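PDB 5FX8: manganese lipoxygenase from Gaeumannomyces graminis, which oxygenates linoleic and alpha-linolenic acids at a manganese centre, forming 11S- and 13R-hydroperoxy fatty acids and converting the 11S intermediate into the 13R end product. Local coordinates for residues Gly73-Leu77 / Gly78-Phe82; Gln287-His290 / Val291-Thr295; Leu467-Val470 / Ala471-Thr474; Gly476-His479 / Val480-Gly484. One frame throughout, in Å; residues are numbered along the deposited sequence.

In the fold
From the N terminus, the four contacts follow one another in series; none nests in or crosses another, since each is local to one continuous stretch. Interaction 1 closes the loop between strands 71-73 and 83-85, and T80 then reaches T295 of interaction 2, which lies on helix 268-305. Interactions 3 and 4 occupy successive parts of helix 460-481, joined by probable backbone hydrogen bonds such as that from H478 N to I473 O. The two helices meet where I473 CG2 packs on F293 O and where Q287 NE2 bonds M481 O. Interactions 2 and 4, with centres about 10 Å apart, share the manganese ion and its bound water, so the metal ties both helices together.

Interaction 1 of 4, residues Gly73-Leu77 / Gly78-Phe82; sequences GPSTL and GQTTF
S75 reaches T80 and G78 inside the loop of a beta-hairpin, whose strands 71-73 and 83-85 form a small antiparallel sheet. The serine side chain carries the contact. With OG anti to the backbone N (chi1 178°), its hydroxyl is directed into the loop and is used twice. As acceptor, S75 OG takes the amide hydrogen of T80 N at 2.7 Å, with 154° at the hydrogen. As donor, the same OG binds G78 O at 2.8 Å, from a position tilted 30° from the carbonyl plane. One hydroxyl thus holds main-chain atoms three and five residues further on, which bridges the turn through L77 and G78. Q79, bent at its second torsion, brings its amide back beside the serine, and NE2 lies 3.6 Å from S75 CB. Near the strand ends the F82 ring meets the backbone obliquely, its CD1 lying 3.2 Å from G73 O. S75 CA also makes a CA-H...O contact with T81 O. R329 of helix 328-336 adds hydrogen bonds from NH1 to T76 O and T81 O, while T80 OG1 is hydrogen-bonded to T295 on helix 268-305. A water also spans the turn: it donates to L77 O at 2.7 Å and lies 3.0 Å from T80 OG1.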
loop_
_atom_site.group_PDB
_atom_site.type_symbol
_atom_site.label_atom_id
_atom_site.label_comp_id
_atom_site.label_asym_id
_atom_site.label_seq_id
_atom_site.Cartn_x
_atom_site.Cartn_y
_atom_site.Cartn_z
ATOM N N GLY A 73 -3.691 -8.688 24.014
ATOM C CA GLY A 73 -2.314 -8.661 24.440
ATOM C C GLY A 73 -1.768 -7.255 24.478
ATOM O O GLY A 73 -2.427 -6.299 24.083
ATOM N N PRO A 74 -0.531 -7.096 24.940
ATOM C CA PRO A 74 0.056 -5.758 24.978
ATOM C C PRO A 74 0.137 -5.160 23.589
ATOM O O PRO A 74 0.188 -5.863 22.581
ATOM C CB PRO A 74 1.445 -6.000 25.556
ATOM C CG PRO A 74 1.349 -7.309 26.204
ATOM C CD PRO A 74 0.441 -8.109 25.392
ATOM N N SER A 75 0.134 -3.832 23.558
ATOM C CA SER A 75 0.325 -3.092 22.332
ATOM C C SER A 75 1.729 -3.334 21.795
ATOM O O SER A 75 2.713 -3.261 22.528
ATOM C CB SER A 75 0.079 -1.614 22.611
ATOM O OG SER A 75 0.289 -0.786 21.488
ATOM N N THR A 76 1.825 -3.654 20.524
ATOM C CA THR A 76 3.097 -3.708 19.837
ATOM C C THR A 76 3.136 -2.584 18.803
ATOM O O THR A 76 2.140 -1.896 18.569
ATOM C CB THR A 76 3.307 -5.082 19.192
ATOM O OG1 THR A 76 2.452 -5.203 18.056
ATOM C CG2 THR A 76 2.957 -6.202 20.167
ATOM N N LEU A 77 4.309 -2.400 18.203
ATOM C CA LEU A 77 4.580 -1.333 17.247
ATOM C C LEU A 77 4.230 0.030 17.826
ATOM O O LEU A 77 3.512 0.822 17.222
ATOM C CB LEU A 77 3.843 -1.558 15.924
ATOM C CG LEU A 77 4.523 -0.921 14.687
ATOM C CD1 LEU A 77 5.807 -1.662 14.315
ATOM C CD2 LEU A 77 3.612 -0.852 13.473
ATOM N N GLY A 78 4.746 0.306 19.011
ATOM C CA GLY A 78 4.353 1.500 19.730
ATOM C C GLY A 78 3.317 1.196 20.794
ATOM O O GLY A 78 2.856 0.068 20.983
ATOM N N GLN A 79 2.940 2.225 21.505
ATOM C CA GLN A 79 2.047 2.037 22.619
ATOM C C GLN A 79 0.705 2.683 22.281
ATOM O O GLN A 79 0.446 3.834 22.624
ATOM C CB GLN A 79 2.662 2.595 23.880
ATOM C CG GLN A 79 1.873 2.234 25.115
ATOM C CD GLN A 79 1.725 0.731 25.312
ATOM O OE1 GLN A 79 2.688 -0.034 25.155
ATOM N NE2 GLN A 79 0.518 0.301 25.665
ATOM N N THR A 80 -0.161 1.920 21.625
ATOM C CA THR A 80 -1.513 2.389 21.350
ATOM C C THR A 80 -2.549 1.377 21.816
ATOM O O THR A 80 -3.145 1.512 22.881
ATOM C CB THR A 80 -1.747 2.659 19.848
ATOM O OG1 THR A 80 -1.794 1.422 19.110
ATOM C CG2 THR A 80 -0.690 3.606 19.254
ATOM N N THR A 81 -2.743 0.351 21.017
ATOM C CA THR A 81 -3.900 -0.516 21.051
ATOM C C THR A 81 -3.453 -1.940 21.355
ATOM O O THR A 81 -2.348 -2.335 20.994
ATOM C CB THR A 81 -4.609 -0.408 19.686
ATOM O OG1 THR A 81 -5.432 0.750 19.648
ATOM C CG2 THR A 81 -5.401 -1.561 19.396
ATOM N N PHE A 82 -4.304 -2.709 22.024
ATOM C CA PHE A 82 -4.003 -4.107 22.277
ATOM C C PHE A 82 -3.828 -4.855 20.959
ATOM O O PHE A 82 -4.534 -4.604 19.987
ATOM C CB PHE A 82 -5.135 -4.754 23.094
ATOM C CG PHE A 82 -5.329 -4.185 24.486
ATOM C CD1 PHE A 82 -4.250 -3.927 25.318
ATOM C CD2 PHE A 82 -6.609 -3.936 24.981
ATOM C CE1 PHE A 82 -4.450 -3.429 26.597
ATOM C CE2 PHE A 82 -6.800 -3.421 26.264
ATOM C CZ PHE A 82 -5.727 -3.171 27.058
HETATM O O HOH W 1 1.093 0.702 18.488
#

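Interaction 2 of 4, residues Gln287-His290 / Val291-Thr295; sequences QMYH and VLFHT. With MN (manganese (II) ion), chain I.
The manganese site of this lipoxygenase takes two of its ligands, H290 and H294, from one turn of helix 268-305, a spacing of four residues that puts both rings on the same side. They lie alongside each other and point the same way, with their planes 66° apart. H290 NE2 binds the metal at 2.4 Å and H294 NE2 at 2.1 Å; H478, N482 and V618 supply the other protein ligands. The H290 ring is held on its far nitrogen: ND1 donates to Q287 O at 2.7 Å, with the oxygen close to the ring plane. Over one face of that ring sits V291 N, 3.4 Å from H290 CG. The helix is kinked here, where V291 N and L292 N lack bonds to the turn before; instead L292 N bonds Y289 O at 3.0 Å, and V291 N makes a weak bond to M288 O. On the side of Y289 the contacts are apolar. Its ring is inclined to that of F293 with planes 79° apart and Y289 CE2 3.6 Å from F293 CE1, while L292 CD1 comes within 3.8 Å of Y289 CE1. M481 of helix 460-481 packs against Y289, H290 and F293. With ND1 of H290 engaged by a backbone carbonyl, NE2 is the nitrogen presented to manganese, whose bound water forms the base for hydrogen abstraction.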
loop_
_atom_site.group_PDB
_atom_site.type_symbol
_atom_site.label_atom_id
_atom_site.label_comp_id
_atom_site.label_asym_id
_atom_site.label_seq_id
_atom_site.Cartn_x
_atom_site.Cartn_y
_atom_site.Cartn_z
ATOM N N GLN A 287 3.825 9.214 8.043
ATOM C CA GLN A 287 4.187 7.821 8.198
ATOM C C GLN A 287 3.930 7.342 9.614
ATOM O O GLN A 287 3.600 6.176 9.822
ATOM C CB GLN A 287 5.635 7.594 7.776
ATOM C CG GLN A 287 5.834 7.771 6.279
ATOM C CD GLN A 287 4.613 7.326 5.456
ATOM O OE1 GLN A 287 4.309 6.144 5.381
ATOM N NE2 GLN A 287 3.914 8.288 4.847
ATOM N N MET A 288 4.044 8.210 10.605
ATOM C CA MET A 288 3.967 7.633 11.935
ATOM C C MET A 288 2.606 7.822 12.563
ATOM O O MET A 288 2.192 7.033 13.416
ATOM C CB MET A 288 5.076 8.209 12.802
ATOM C CG MET A 288 6.432 7.690 12.398
ATOM S SD MET A 288 6.434 5.897 12.300
ATOM C CE MET A 288 6.615 5.624 10.605
ATOM N N TYR A 289 1.882 8.829 12.147
ATOM C CA TYR A 289 0.517 8.902 12.573
ATOM C C TYR A 289 -0.318 7.794 11.954
ATOM O O TYR A 289 -1.267 7.352 12.588
ATOM C CB TYR A 289 -0.037 10.277 12.232
ATOM C CG TYR A 289 -1.458 10.482 12.681
ATOM C CD1 TYR A 289 -1.745 10.838 13.987
ATOM C CD2 TYR A 289 -2.505 10.333 11.799
ATOM C CE1 TYR A 289 -3.032 11.034 14.398
ATOM C CE2 TYR A 289 -3.805 10.532 12.199
ATOM C CZ TYR A 289 -4.069 10.882 13.502
ATOM O OH TYR A 289 -5.373 11.076 13.912
ATOM N N HIS A 290 0.001 7.325 10.731
ATOM C CA HIS A 290 -0.899 6.322 10.143
ATOM C C HIS A 290 -0.827 4.971 10.833
ATOM O O HIS A 290 -1.663 4.100 10.555
ATOM C CB HIS A 290 -0.644 6.134 8.644
ATOM C CG HIS A 290 0.243 4.977 8.303
ATOM N ND1 HIS A 290 1.606 5.042 8.446
ATOM C CD2 HIS A 290 -0.023 3.751 7.786
ATOM C CE1 HIS A 290 2.141 3.898 8.058
ATOM N NE2 HIS A 290 1.174 3.095 7.654
ATOM N N VAL A 291 0.153 4.764 11.711
ATOM C CA VAL A 291 0.134 3.602 12.587
ATOM C C VAL A 291 -1.230 3.469 13.245
ATOM O O VAL A 291 -1.772 2.364 13.377
ATOM C CB VAL A 291 1.268 3.721 13.613
ATOM C CG1 VAL A 291 1.253 2.582 14.596
ATOM C CG2 VAL A 291 2.546 3.736 12.885
ATOM N N LEU A 292 -1.837 4.606 13.591
ATOM C CA LEU A 292 -3.165 4.611 14.184
ATOM C C LEU A 292 -4.235 4.177 13.183
ATOM O O LEU A 292 -5.208 3.510 13.560
ATOM C CB LEU A 292 -3.447 5.996 14.763
ATOM C CG LEU A 292 -2.616 6.439 15.974
ATOM C CD1 LEU A 292 -2.950 7.833 16.378
ATOM C CD2 LEU A 292 -2.995 5.588 17.082
ATOM N N PHE A 293 -4.076 4.517 11.903
ATOM C CA PHE A 293 -4.954 3.935 10.895
ATOM C C PHE A 293 -4.810 2.427 10.857
ATOM O O PHE A 293 -5.707 1.748 10.375
ATOM C CB PHE A 293 -4.678 4.462 9.479
ATOM C CG PHE A 293 -4.921 5.940 9.285
ATOM C CD1 PHE A 293 -5.265 6.762 10.328
ATOM C CD2 PHE A 293 -4.785 6.512 8.035
ATOM C CE1 PHE A 293 -5.464 8.109 10.130
ATOM C CE2 PHE A 293 -4.999 7.870 7.841
ATOM C CZ PHE A 293 -5.328 8.652 8.887
ATOM N N HIS A 294 -3.691 1.881 11.327
ATOM C CA HIS A 294 -3.631 0.427 11.442
ATOM C C HIS A 294 -4.256 -0.074 12.747
ATOM O O HIS A 294 -5.043 -1.015 12.728
ATOM C CB HIS A 294 -2.184 -0.057 11.320
ATOM C CG HIS A 294 -1.673 -0.135 9.915
ATOM N ND1 HIS A 294 -1.964 -1.184 9.077
ATOM C CD2 HIS A 294 -0.888 0.705 9.204
ATOM C CE1 HIS A 294 -1.380 -0.991 7.911
ATOM N NE2 HIS A 294 -0.719 0.150 7.960
ATOM N N THR A 295 -3.963 0.555 13.879
ATOM C CA THR A 295 -4.284 -0.029 15.169
ATOM C C THR A 295 -5.707 0.245 15.653
ATOM O O THR A 295 -6.224 -0.550 16.435
ATOM C CB THR A 295 -3.272 0.415 16.246
ATOM O OG1 THR A 295 -3.182 1.846 16.331
ATOM C CG2 THR A 295 -1.940 -0.116 15.930
HETATM MN MN MN I . 0.381 1.136 6.428
HETATM O O HOH W 2 2.610 0.723 7.303
#

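Interaction 3 of 4, residues Leu467-Val470 / Ala471-Thr474; sequences LTHV and AWIT
I473 lays its CD1 methyl over a face of the H469 imidazole, one turn away on helix 460-481, the helix that also brings H478 to the manganese. The evidence for a CH-pi contact is its geometry: CD1 lies 3.9 Å from the centroid of the H469 ring and 30° off the ring normal. Within the ring, NE2 is the atom nearest the methyl, at 3.5 Å from I473 CD1. H469 CG stands anti to its own backbone nitrogen (chi1 -171°), a torsion that carries the ring toward the next turn, where the extended isoleucine branch can meet it. W472 approaches the same imidazole differently. Its CD1 lies 3.9 Å from H469 ND1, which sits at the edge of the indole, and the two ring planes differ by 36°; the pair is oblique. On another side of the helix, T474 CG2 leans on the backbone at 3.5 Å from V470 O. Further out, F369 and Y373 meet the H469 ring edge-to-face, so aromatic rings as well as I473 pack on the imidazole. Helix 396-420 packs against L467, A471 and W472, and helix 313-321 against V470, A471 and T474. Polar ends are satisfied by main-chain oxygens, T468 OG1 by V464 and T474 OG1 by F614. Beneath the side chains runs regular alpha-helical bonding: A471 N meets L467 O at 3.0 Å, I473 N meets H469 O at 3.0 Å, and T474 N donates to V470 O at 3.0 Å, nearly in line with the carbonyl.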
loop_
_atom_site.group_PDB
_atom_site.type_symbol
_atom_site.label_atom_id
_atom_site.label_comp_id
_atom_site.label_asym_id
_atom_site.label_seq_id
_atom_site.Cartn_x
_atom_site.Cartn_y
_atom_site.Cartn_z
ATOM N N LEU A 467 -19.402 0.703 10.180
ATOM C CA LEU A 467 -18.959 -0.083 9.035
ATOM C C LEU A 467 -18.425 0.797 7.904
ATOM O O LEU A 467 -17.449 0.435 7.232
ATOM C CB LEU A 467 -20.100 -0.968 8.551
ATOM C CG LEU A 467 -20.722 -1.883 9.603
ATOM C CD1 LEU A 467 -21.785 -2.786 9.026
ATOM C CD2 LEU A 467 -19.646 -2.714 10.288
ATOM N N THR A 468 -19.032 1.963 7.694
ATOM C CA THR A 468 -18.510 2.899 6.710
ATOM C C THR A 468 -17.124 3.395 7.094
ATOM O O THR A 468 -16.224 3.466 6.254
ATOM C CB THR A 468 -19.467 4.063 6.557
ATOM O OG1 THR A 468 -20.762 3.536 6.340
ATOM C CG2 THR A 468 -19.106 4.877 5.373
ATOM N N HIS A 469 -16.936 3.737 8.354
ATOM C CA HIS A 469 -15.654 4.260 8.767
ATOM C C HIS A 469 -14.571 3.191 8.692
ATOM O O HIS A 469 -13.424 3.493 8.349
ATOM C CB HIS A 469 -15.783 4.835 10.166
ATOM C CG HIS A 469 -14.587 5.595 10.597
ATOM N ND1 HIS A 469 -14.116 6.686 9.910
ATOM C CD2 HIS A 469 -13.741 5.403 11.629
ATOM C CE1 HIS A 469 -13.034 7.142 10.507
ATOM N NE2 HIS A 469 -12.786 6.381 11.554
ATOM N N VAL A 470 -14.904 1.934 8.980
ATOM C CA VAL A 470 -13.873 0.917 8.853
ATOM C C VAL A 470 -13.503 0.724 7.392
ATOM O O VAL A 470 -12.322 0.758 7.032
ATOM C CB VAL A 470 -14.277 -0.411 9.504
ATOM C CG1 VAL A 470 -13.190 -1.396 9.213
ATOM C CG2 VAL A 470 -14.417 -0.255 10.978
ATOM N N ALA A 471 -14.501 0.547 6.520
ATOM C CA ALA A 471 -14.161 0.381 5.115
ATOM C C ALA A 471 -13.391 1.588 4.595
ATOM O O ALA A 471 -12.502 1.441 3.760
ATOM C CB ALA A 471 -15.411 0.111 4.279
ATOM N N TRP A 472 -13.693 2.782 5.111
ATOM C CA TRP A 472 -13.070 4.000 4.623
ATOM C C TRP A 472 -11.609 4.065 5.057
ATOM O O TRP A 472 -10.745 4.483 4.285
ATOM C CB TRP A 472 -13.871 5.229 5.102
ATOM C CG TRP A 472 -13.023 6.444 5.209
ATOM C CD1 TRP A 472 -12.574 7.023 6.355
ATOM C CD2 TRP A 472 -12.425 7.177 4.129
ATOM N NE1 TRP A 472 -11.752 8.071 6.059
ATOM C CE2 TRP A 472 -11.638 8.182 4.699
ATOM C CE3 TRP A 472 -12.470 7.068 2.740
ATOM C CZ2 TRP A 472 -10.923 9.074 3.934
ATOM C CZ3 TRP A 472 -11.753 7.956 1.992
ATOM C CH2 TRP A 472 -10.987 8.933 2.581
ATOM N N ILE A 473 -11.307 3.598 6.263
ATOM C CA ILE A 473 -9.921 3.481 6.681
ATOM C C ILE A 473 -9.181 2.469 5.820
ATOM O O ILE A 473 -8.092 2.749 5.308
ATOM C CB ILE A 473 -9.849 3.119 8.167
ATOM C CG1 ILE A 473 -10.274 4.303 9.007
ATOM C CG2 ILE A 473 -8.444 2.720 8.571
ATOM C CD1 ILE A 473 -10.561 3.877 10.407
ATOM N N THR A 474 -9.742 1.289 5.629
ATOM C CA THR A 474 -8.879 0.329 4.966
ATOM C C THR A 474 -8.801 0.557 3.472
ATOM O O THR A 474 -7.823 0.151 2.851
ATOM C CB THR A 474 -9.296 -1.123 5.259
ATOM O OG1 THR A 474 -10.495 -1.466 4.563
ATOM C CG2 THR A 474 -9.493 -1.309 6.720
#

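Interaction 4 of 4, residues Gly476-His479 / Val480-Gly484; sequences GAHH and VMNQG. With MN (manganese (II) ion), chain I.
The H478 imidazole has N482 CB over one face, 4.0 Å from the ring centroid and 27° off the normal, and H479 ND1 at its edge in the ring plane. That edge contact is a hydrogen bond: H478 ND1 donates to H479 ND1 at 3.0 Å, with 162° at the hydrogen. The H479 ring is itself turned, so the donor lies tilted from its plane. Q483 runs beside H479, pointing the same way, with CG 3.5 Å from H479 ND1. H478 and N482 also run side by side, ring and amide planes 84° apart, and both end on the manganese, through H478 NE2 at 2.2 Å and N482 OD1 at 2.4 Å. This histidine-asparagine pair, four residues apart, spans the C-terminal end of helix 460-481, where N482 is the first residue to leave helical backbone angles. The last turn still aligns the two ligands, because N482 N donates to H478 O at 2.9 Å, nearly straight onto the carbonyl; M481 N adds a weak bond to the same oxygen. Just before it, V480 N bonds A477 O at 3.2 Å, three residues back. H479, which accepts the H478 bond, is itself held at NE2 by P613 O, consistent with a second-shell role; Q483 OE1 is hydrogen-bonded to S617 OG, next to the terminal ligand V618. From helix 268-305, H294 sets its ring almost perpendicular to that of H478, while Q287 NE2 bonds M481 O.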
loop_
_atom_site.group_PDB
_atom_site.type_symbol
_atom_site.label_atom_id
_atom_site.label_comp_id
_atom_site.label_asym_id
_atom_site.label_seq_id
_atom_site.Cartn_x
_atom_site.Cartn_y
_atom_site.Cartn_z
ATOM N N GLY A 476 -9.316 3.648 1.868
ATOM C CA GLY A 476 -9.235 5.060 1.559
ATOM C C GLY A 476 -8.242 5.830 2.404
ATOM O O GLY A 476 -7.195 6.197 1.901
ATOM N N ALA A 477 -8.534 6.055 3.683
ATOM C CA ALA A 477 -7.648 6.850 4.522
ATOM C C ALA A 477 -6.225 6.279 4.588
ATOM O O ALA A 477 -5.249 7.034 4.544
ATOM C CB ALA A 477 -8.229 6.970 5.915
ATOM N N HIS A 478 -6.082 4.959 4.719
ATOM C CA HIS A 478 -4.747 4.380 4.761
ATOM C C HIS A 478 -3.943 4.753 3.531
ATOM O O HIS A 478 -2.756 5.074 3.628
ATOM C CB HIS A 478 -4.818 2.862 4.867
ATOM C CG HIS A 478 -3.473 2.205 4.843
ATOM N ND1 HIS A 478 -2.835 1.870 3.678
ATOM C CD2 HIS A 478 -2.625 1.878 5.843
ATOM C CE1 HIS A 478 -1.664 1.335 3.960
ATOM N NE2 HIS A 478 -1.515 1.320 5.268
ATOM N N HIS A 479 -4.567 4.716 2.369
ATOM C CA HIS A 479 -3.829 4.860 1.133
ATOM C C HIS A 479 -3.553 6.311 0.796
ATOM O O HIS A 479 -2.888 6.594 -0.190
ATOM C CB HIS A 479 -4.594 4.157 0.021
ATOM C CG HIS A 479 -5.109 2.797 0.403
ATOM N ND1 HIS A 479 -4.375 1.890 1.134
ATOM C CD2 HIS A 479 -6.291 2.192 0.147
ATOM C CE1 HIS A 479 -5.075 0.784 1.299
ATOM N NE2 HIS A 479 -6.244 0.946 0.714
ATOM N N VAL A 480 -4.049 7.241 1.584
ATOM C CA VAL A 480 -3.635 8.614 1.422
ATOM C C VAL A 480 -2.326 8.849 2.163
ATOM O O VAL A 480 -1.472 9.611 1.711
ATOM C CB VAL A 480 -4.771 9.541 1.907
ATOM C CG1 VAL A 480 -4.354 10.989 1.900
ATOM C CG2 VAL A 480 -5.995 9.357 1.068
ATOM N N MET A 481 -2.138 8.191 3.303
ATOM C CA MET A 481 -0.952 8.427 4.110
ATOM C C MET A 481 0.204 7.510 3.735
ATOM O O MET A 481 1.351 7.938 3.744
ATOM C CB MET A 481 -1.278 8.245 5.593
ATOM C CG MET A 481 -2.289 9.201 6.153
ATOM S SD MET A 481 -1.643 10.860 6.279
ATOM C CE MET A 481 -1.639 11.054 8.056
ATOM N N ASN A 482 -0.086 6.265 3.398
ATOM C CA ASN A 482 0.873 5.195 3.230
ATOM C C ASN A 482 0.599 4.588 1.874
ATOM O O ASN A 482 0.221 5.315 0.957
ATOM C CB ASN A 482 0.716 4.170 4.342
ATOM C CG ASN A 482 1.875 3.238 4.438
ATOM O OD1 ASN A 482 1.702 2.033 4.612
ATOM N ND2 ASN A 482 3.075 3.779 4.310
ATOM N N GLN A 483 0.755 3.277 1.738
ATOM C CA GLN A 483 0.517 2.555 0.484
ATOM C C GLN A 483 1.348 3.222 -0.613
ATOM O O GLN A 483 2.557 3.404 -0.417
ATOM C CB GLN A 483 -0.998 2.473 0.238
ATOM C CG GLN A 483 -1.447 1.358 -0.712
ATOM C CD GLN A 483 -1.164 -0.081 -0.243
ATOM O OE1 GLN A 483 -1.504 -0.485 0.862
ATOM N NE2 GLN A 483 -0.586 -0.857 -1.116
ATOM N N GLY A 484 0.776 3.589 -1.758
ATOM C CA GLY A 484 1.550 4.179 -2.829
ATOM C C GLY A 484 1.722 5.660 -2.743
ATOM O O GLY A 484 2.375 6.272 -3.589
HETATM MN MN MN I . 0.381 1.136 6.428
HETATM O O HOH W 2 2.610 0.723 7.303
#